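Local coordinates for protein protease VP4 (PDB 2GEF) that cleaves peptide bonds as the serine protease of a birnavirus polyprotein, working through a serine/lysine catalytic dyad, at residues 12-17 / 170-175; 25-30 / 56-61; 32-37 / 182-187. One frame throughout, in Å; residues are numbered along the deposited sequence.

In the fold
All three contacts belong to the VP4 protease part of the viral polyprotein. Contacts 1 and 3 are close neighbours, their centres about 10 Å apart, and they touch directly: K173 on helix 170-178 packs against P34 and V36 of strand 31-38, and L184 of strand 184-186 lies against the same helix. Contact 2 stands apart, its centre about 24 Å from that of contact 1 and about 19 Å from that of contact 3. Along the chain both segments of contact 2 fall between those of contact 1, whereas contact 3 alternates with each of the others. Contacts 1 and 3 both involve the helix that carries the catalytic lysine; contact 2 lies away from the dyad.

Contact 1 (12-17 / 170-175)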
# COMPACT_ATOMS: atom_id res chain seq x y z
N LEU A 12 7.42 -10.73 -17.45
CA LEU A 12 6.92 -11.22 -16.13
C LEU A 12 5.60 -11.89 -16.51
O LEU A 12 4.91 -11.39 -17.41
CB LEU A 12 6.66 -9.95 -15.22
CG LEU A 12 7.80 -9.22 -14.45
CD1 LEU A 12 7.28 -8.27 -13.21
CD2 LEU A 12 8.64 -10.29 -13.84
N ALA A 13 5.27 -13.06 -15.96
CA ALA A 13 3.90 -13.63 -16.08
C ALA A 13 3.08 -13.18 -14.86
O ALA A 13 3.40 -13.54 -13.78
CB ALA A 13 3.93 -15.15 -16.28
N TYR A 14 2.14 -12.28 -15.03
CA TYR A 14 1.32 -11.69 -13.93
C TYR A 14 -0.06 -12.31 -13.78
O TYR A 14 -0.81 -12.49 -14.73
CB TYR A 14 1.39 -10.07 -13.91
CG TYR A 14 0.16 -9.26 -13.45
CD1 TYR A 14 -0.24 -9.30 -12.17
CD2 TYR A 14 -0.56 -8.47 -14.34
CE1 TYR A 14 -1.40 -8.69 -11.71
CE2 TYR A 14 -1.74 -7.77 -13.91
CZ TYR A 14 -2.17 -7.86 -12.54
OH TYR A 14 -3.40 -7.20 -11.95
N LYS A 15 -0.37 -12.71 -12.54
CA LYS A 15 -1.72 -13.09 -12.13
C LYS A 15 -2.25 -12.22 -10.98
O LYS A 15 -1.50 -11.56 -10.22
CB LYS A 15 -1.73 -14.50 -11.64
CG LYS A 15 -1.25 -15.50 -12.64
CD LYS A 15 -1.85 -16.82 -12.31
CE LYS A 15 -1.19 -17.90 -13.07
NZ LYS A 15 -1.98 -19.23 -13.00
N GLN A 16 -3.57 -12.19 -10.89
CA GLN A 16 -4.15 -11.47 -9.82
C GLN A 16 -4.31 -12.53 -8.74
O GLN A 16 -4.51 -13.70 -9.04
CB GLN A 16 -5.48 -10.86 -10.22
CG GLN A 16 -6.08 -11.42 -11.48
CD GLN A 16 -5.59 -10.63 -12.71
OE1 GLN A 16 -4.86 -11.20 -13.58
NE2 GLN A 16 -5.98 -9.33 -12.80
N PRO A 17 -4.05 -12.15 -7.50
CA PRO A 17 -4.38 -12.95 -6.38
C PRO A 17 -5.87 -13.36 -6.41
O PRO A 17 -6.75 -12.53 -6.66
CB PRO A 17 -4.07 -12.01 -5.22
CG PRO A 17 -2.95 -11.24 -5.70
CD PRO A 17 -3.30 -10.95 -7.11
N GLY A 170 7.25 -0.40 -10.63
CA GLY A 170 6.18 0.56 -10.89
C GLY A 170 5.06 0.09 -11.85
O GLY A 170 3.89 0.16 -11.60
N ASN A 171 5.44 -0.30 -13.03
CA ASN A 171 4.54 -0.90 -13.93
C ASN A 171 3.66 -2.08 -13.47
O ASN A 171 2.51 -2.16 -13.77
CB ASN A 171 5.37 -1.39 -15.09
CG ASN A 171 4.51 -1.65 -16.26
OD1 ASN A 171 3.65 -2.55 -16.22
ND2 ASN A 171 4.57 -0.76 -17.23
N LEU A 172 4.21 -3.05 -12.78
CA LEU A 172 3.40 -4.09 -12.23
C LEU A 172 2.52 -3.59 -11.03
O LEU A 172 1.39 -4.10 -10.84
CB LEU A 172 4.36 -5.21 -11.72
CG LEU A 172 3.80 -6.46 -11.04
CD1 LEU A 172 3.06 -7.19 -12.03
CD2 LEU A 172 5.05 -7.32 -10.55
N LYS A 173 3.11 -2.70 -10.21
CA LYS A 173 2.36 -1.97 -9.19
C LYS A 173 1.18 -1.23 -9.71
O LYS A 173 0.12 -1.43 -9.09
CB LYS A 173 3.23 -1.10 -8.25
CG LYS A 173 3.94 -1.87 -7.33
CD LYS A 173 5.06 -0.94 -6.70
CE LYS A 173 6.08 -1.81 -6.08
NZ LYS A 173 5.96 -1.79 -4.66
N ALA A 174 1.28 -0.54 -10.88
CA ALA A 174 0.19 0.26 -11.46
C ALA A 174 -0.96 -0.67 -11.84
O ALA A 174 -2.16 -0.32 -11.65
CB ALA A 174 0.67 0.97 -12.75
N ARG A 175 -0.63 -1.87 -12.34
CA ARG A 175 -1.68 -2.82 -12.61
C ARG A 175 -2.67 -2.96 -11.45
O ARG A 175 -3.80 -3.04 -11.65
CB ARG A 175 -1.09 -4.21 -12.93
CG ARG A 175 -0.18 -4.24 -14.06
CD ARG A 175 -0.96 -4.02 -15.32
NE ARG A 175 -0.14 -4.38 -16.46
CZ ARG A 175 -0.60 -4.77 -17.64
NH1 ARG A 175 -1.96 -4.86 -17.89
NH2 ARG A 175 0.31 -5.07 -18.57
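L12 and Y14 lean from an extended piece of chain onto the flank of helix 170-178, where L172 and R175, almost one turn apart, receive them. The tightly packed part is the meeting of Y14 with the buried L172, whose CD1 lies 3.8 Å from Y14 CB and also touches the start of the ring. With CG anti to the backbone N (chi1 179°), the L172 side chain carries its branched end towards the 12-17 segment. A branched aliphatic residue suits this place, since it can fill two directions at once and also pack on V36 and F38 of strand 31-38.

Strand 14-15 runs parallel to strand 43-52 in a mixed sheet, and the contact joins this short, weakly bonded strand to the helix bearing the catalytic K173, whose own side chain takes no part here.

L12 and R175 are the exposed flanks. L12 CD1 meets L172 CD2 at 3.6 Å, the two leucine side chains crossing at about a right angle. R175 CB is 3.7 Å from Y14 CE2, and the aliphatic base of the arginine passes obliquely along the tyrosine ring. The chain then bends at chi2 (-70°), and the guanidinium plane stands 47° from that of the ring. Tyrosine fits this boundary because its ring packs on aliphatic carbon while its hydroxyl tolerates a partly exposed setting.

Contact 2 (25-30 / 56-61)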
# COMPACT_ATOMS: atom_id res chain seq x y z
N VAL A 25 -15.87 -4.13 4.85
CA VAL A 25 -15.81 -3.35 6.08
C VAL A 25 -15.70 -1.89 5.72
O VAL A 25 -15.15 -1.46 4.66
CB VAL A 25 -14.74 -3.83 7.19
CG1 VAL A 25 -13.71 -4.79 6.72
CG2 VAL A 25 -14.16 -2.63 8.14
N HIS A 26 -16.25 -1.14 6.65
CA HIS A 26 -16.40 0.27 6.46
C HIS A 26 -15.24 0.89 7.23
O HIS A 26 -15.07 0.64 8.46
CB HIS A 26 -17.74 0.76 6.96
CG HIS A 26 -17.83 2.23 6.89
ND1 HIS A 26 -17.68 2.91 5.70
CD2 HIS A 26 -17.93 3.16 7.87
CE1 HIS A 26 -17.74 4.21 5.95
NE2 HIS A 26 -17.89 4.39 7.25
N PHE A 27 -14.42 1.66 6.50
CA PHE A 27 -13.29 2.36 7.03
C PHE A 27 -13.55 3.84 6.77
O PHE A 27 -13.85 4.30 5.63
CB PHE A 27 -12.00 1.96 6.27
CG PHE A 27 -11.46 0.63 6.69
CD1 PHE A 27 -11.44 -0.44 5.79
CD2 PHE A 27 -11.00 0.39 7.98
CE1 PHE A 27 -10.96 -1.72 6.20
CE2 PHE A 27 -10.54 -0.89 8.36
CZ PHE A 27 -10.49 -1.90 7.44
N THR A 28 -13.37 4.59 7.83
CA THR A 28 -13.41 6.01 7.75
C THR A 28 -12.02 6.60 7.42
O THR A 28 -11.87 7.80 7.19
CB THR A 28 -13.90 6.59 9.10
OG1 THR A 28 -13.08 6.10 10.15
CG2 THR A 28 -15.36 6.24 9.33
N ASP A 29 -10.99 5.76 7.35
CA ASP A 29 -9.61 6.16 7.13
C ASP A 29 -8.71 4.99 6.78
O ASP A 29 -9.02 3.93 7.16
CB ASP A 29 -9.02 6.97 8.39
CG ASP A 29 -9.35 6.33 9.77
OD1 ASP A 29 -10.36 6.71 10.36
OD2 ASP A 29 -8.66 5.47 10.34
N GLY A 30 -7.52 5.20 6.19
CA GLY A 30 -6.67 4.15 5.67
C GLY A 30 -6.03 4.64 4.38
O GLY A 30 -6.45 5.60 3.85
N ARG A 56 -6.02 -6.46 13.64
CA ARG A 56 -5.61 -7.88 13.70
C ARG A 56 -6.83 -8.83 13.48
O ARG A 56 -6.72 -9.90 12.78
CB ARG A 56 -4.90 -8.15 15.02
CG ARG A 56 -3.57 -7.51 14.95
CD ARG A 56 -2.77 -7.40 16.29
NE ARG A 56 -1.82 -8.51 16.26
CZ ARG A 56 -1.26 -9.01 17.38
NH1 ARG A 56 -1.52 -8.38 18.55
NH2 ARG A 56 -0.47 -10.11 17.31
N ASP A 57 -7.97 -8.44 14.03
CA ASP A 57 -9.18 -9.28 13.92
C ASP A 57 -9.63 -9.51 12.52
O ASP A 57 -10.54 -10.25 12.31
CB ASP A 57 -10.40 -8.68 14.62
CG ASP A 57 -10.68 -7.24 14.22
OD1 ASP A 57 -9.78 -6.43 14.38
OD2 ASP A 57 -11.80 -6.93 13.79
N LEU A 58 -9.04 -8.74 11.62
CA LEU A 58 -9.42 -8.68 10.21
C LEU A 58 -8.36 -9.40 9.33
O LEU A 58 -8.65 -9.73 8.15
CB LEU A 58 -9.58 -7.26 9.74
CG LEU A 58 -10.88 -6.49 10.01
CD1 LEU A 58 -10.69 -5.09 9.47
CD2 LEU A 58 -12.22 -7.10 9.56
N MSE A 59 -7.18 -9.66 9.92
CA MSE A 59 -6.10 -10.44 9.29
C MSE A 59 -6.38 -11.90 9.27
O MSE A 59 -6.99 -12.41 10.24
CB MSE A 59 -4.84 -10.29 10.11
CG MSE A 59 -4.34 -8.79 10.06
SE MSE A 59 -2.84 -8.38 11.09
CE MSE A 59 -1.52 -9.04 9.91
N SER A 60 -5.85 -12.60 8.26
CA SER A 60 -5.60 -14.10 8.38
C SER A 60 -4.78 -14.44 9.66
O SER A 60 -3.93 -13.61 10.06
CB SER A 60 -4.83 -14.58 7.12
OG SER A 60 -4.55 -15.94 7.25
N PRO A 61 -4.97 -15.64 10.29
CA PRO A 61 -4.05 -16.01 11.45
C PRO A 61 -2.54 -16.17 11.03
O PRO A 61 -1.58 -15.90 11.77
CB PRO A 61 -4.64 -17.35 11.94
CG PRO A 61 -6.08 -17.44 11.35
CD PRO A 61 -6.07 -16.64 10.08
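V25 and L58, the closest pair of residues along the two backbones, are still 9.3 Å apart between their CA atoms, so it is side chains alone that span the interval. Residues 25-27 are the end of an extended strand, whose backbone is hydrogen-bonded to its neighbour 120-126, V25 with V122 and F27 with A120. Residues 56-58 instead form a short 3-10 turn, with M59 N bonded to R56 O at 2.9 Å. Just past the strand the chain leaves the sheet at T28 and D29, where T28 OG1 donates to D29 OD1.

L58 points its forked end at the strand. Its CG stands anti to the carbonyl carbon (chi1 -82°), which sends the two methyls towards V25 and F27. V25 meets it tip to tip, with V25 CG1 4.0 Å from L58 CD2. F27, from the same strand as V25, and L58 approach from opposite directions, F27 CZ meeting L58 CD1 at 3.8 Å, obliquely to the ring. On one face of the F27 ring sits CG2 of V25, 3.8 Å above the plane and offset toward the rim; the valine thus serves both the phenylalanine and the leucine. Leucine suits a turn facing a sheet because its two methyls can engage separate neighbours, and the long, flat F27 ring carries CZ out to one of them.

S60 takes the N-cap position before helix 61-64. Strand 22-27 is an outermost strand of a three-stranded antiparallel sheet, followed across it by 120-126 and then 111-114. From that edge F27 reaches L107 of strand 104-109, which L58 also touches, and the contact thereby joins the small antiparallel sheet and the 3-10 turn over a strand of the mixed sheet, well away from the catalytic dyad.

Contact 3 (32-37 / 182-187); sequences LFPVVA and LPLVGM
L32 and P34, two residues apart on a strand, face L182 and L184, spaced likewise on the other segment, and the contact consists of two apolar pairings with no polar bond between the segments. In the leucine-leucine pairing, L32 CD1 and L182 CD1 come within 3.4 Å, closer than carbon atoms usually pack. The two side chains cross at about a right angle, each touching the other with its CD1 methyl.

The second pairing sets a ring against a branch. P34 CG lies 3.8 Å from L184 CD1, and CD of the proline is near the same methyl. L184 has turned its CG anti to the backbone N (chi1 -167°), which brings this methyl to the proline. Proline offers a compact, rigid apolar surface here, and leucine supplies a flexible branch to meet it.

Several polar groups bond outside the pair: L32 with Y155 and P183 with A154 through backbone hydrogen bonds, and the L184 N-H to D194 OD2. T156 of strand 154-160 touches both P34 and L184. Strand 31-38 pairs antiparallel with 43-52, and strand 184-186 runs parallel to 154-160 in a second sheet; helix 170-178 packs against both, its catalytic K173 touching P34, V36 and L184, and this buried packing thus lines the lysine's surroundings.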
# COMPACT_ATOMS: atom_id res chain seq x y z
N LEU A 32 -4.17 3.16 0.60
CA LEU A 32 -3.82 2.06 -0.31
C LEU A 32 -2.45 2.18 -0.83
O LEU A 32 -1.96 3.29 -1.15
CB LEU A 32 -4.80 1.99 -1.54
CG LEU A 32 -6.24 1.72 -1.06
CD1 LEU A 32 -7.24 2.30 -2.14
CD2 LEU A 32 -6.64 0.14 -0.71
N PHE A 33 -1.85 0.99 -0.98
CA PHE A 33 -0.56 0.87 -1.56
C PHE A 33 -0.47 -0.53 -2.32
O PHE A 33 -1.26 -1.38 -2.04
CB PHE A 33 0.51 0.93 -0.51
CG PHE A 33 0.43 -0.19 0.57
CD1 PHE A 33 1.35 -1.27 0.55
CD2 PHE A 33 -0.43 -0.04 1.72
CE1 PHE A 33 1.32 -2.27 1.57
CE2 PHE A 33 -0.43 -1.01 2.75
CZ PHE A 33 0.46 -2.09 2.72
N PRO A 34 0.44 -0.67 -3.33
CA PRO A 34 0.65 -1.92 -4.04
C PRO A 34 1.64 -2.82 -3.49
O PRO A 34 2.56 -2.36 -2.80
CB PRO A 34 0.96 -1.46 -5.45
CG PRO A 34 1.77 -0.28 -5.16
CD PRO A 34 1.04 0.45 -4.06
N VAL A 35 1.30 -4.13 -3.60
CA VAL A 35 2.10 -5.20 -3.05
C VAL A 35 2.43 -6.24 -4.14
O VAL A 35 1.51 -6.86 -4.72
CB VAL A 35 1.48 -5.90 -1.90
CG1 VAL A 35 2.46 -7.17 -1.43
CG2 VAL A 35 1.34 -4.95 -0.72
N VAL A 36 3.74 -6.40 -4.42
CA VAL A 36 4.12 -7.31 -5.52
C VAL A 36 4.90 -8.53 -4.85
O VAL A 36 5.58 -8.38 -3.78
CB VAL A 36 4.91 -6.58 -6.62
CG1 VAL A 36 4.22 -5.34 -7.15
CG2 VAL A 36 6.34 -6.25 -6.18
N ALA A 37 4.78 -9.70 -5.46
CA ALA A 37 5.49 -10.89 -5.09
C ALA A 37 5.78 -11.71 -6.36
O ALA A 37 5.03 -11.60 -7.41
CB ALA A 37 4.71 -11.68 -4.13
N LEU A 182 -8.01 3.28 -10.01
CA LEU A 182 -7.21 4.19 -9.18
C LEU A 182 -5.87 4.46 -9.82
O LEU A 182 -5.31 3.50 -10.40
CB LEU A 182 -6.90 3.56 -7.82
CG LEU A 182 -8.06 3.23 -6.93
CD1 LEU A 182 -7.65 2.88 -5.43
CD2 LEU A 182 -9.10 4.44 -6.88
N PRO A 183 -5.38 5.75 -9.73
CA PRO A 183 -4.02 5.98 -9.99
C PRO A 183 -3.01 5.43 -9.02
O PRO A 183 -3.24 5.35 -7.80
CB PRO A 183 -3.93 7.55 -10.11
CG PRO A 183 -4.96 7.99 -9.08
CD PRO A 183 -6.09 7.02 -9.44
N LEU A 184 -1.88 5.01 -9.63
CA LEU A 184 -0.62 4.85 -8.90
C LEU A 184 0.12 6.19 -8.71
O LEU A 184 0.37 6.89 -9.69
CB LEU A 184 0.25 3.80 -9.50
CG LEU A 184 1.43 3.40 -8.59
CD1 LEU A 184 1.02 2.81 -7.33
CD2 LEU A 184 2.45 2.42 -9.31
N VAL A 185 0.35 6.57 -7.43
CA VAL A 185 0.91 7.83 -7.11
C VAL A 185 2.17 7.59 -6.29
O VAL A 185 2.24 6.73 -5.37
CB VAL A 185 -0.10 8.71 -6.31
CG1 VAL A 185 0.51 10.06 -5.98
CG2 VAL A 185 -1.36 8.93 -7.13
N GLY A 186 3.19 8.30 -6.64
CA GLY A 186 4.43 8.15 -5.85
C GLY A 186 5.69 8.20 -6.69
O GLY A 186 5.83 9.15 -7.46
N MSE A 187 6.66 7.29 -6.44
CA MSE A 187 7.88 7.37 -7.24
C MSE A 187 8.39 5.96 -7.47
O MSE A 187 8.53 5.18 -6.49
CB MSE A 187 9.03 8.14 -6.53
CG MSE A 187 8.96 9.58 -6.36
SE MSE A 187 10.69 10.15 -5.65
CE MSE A 187 11.52 10.38 -7.44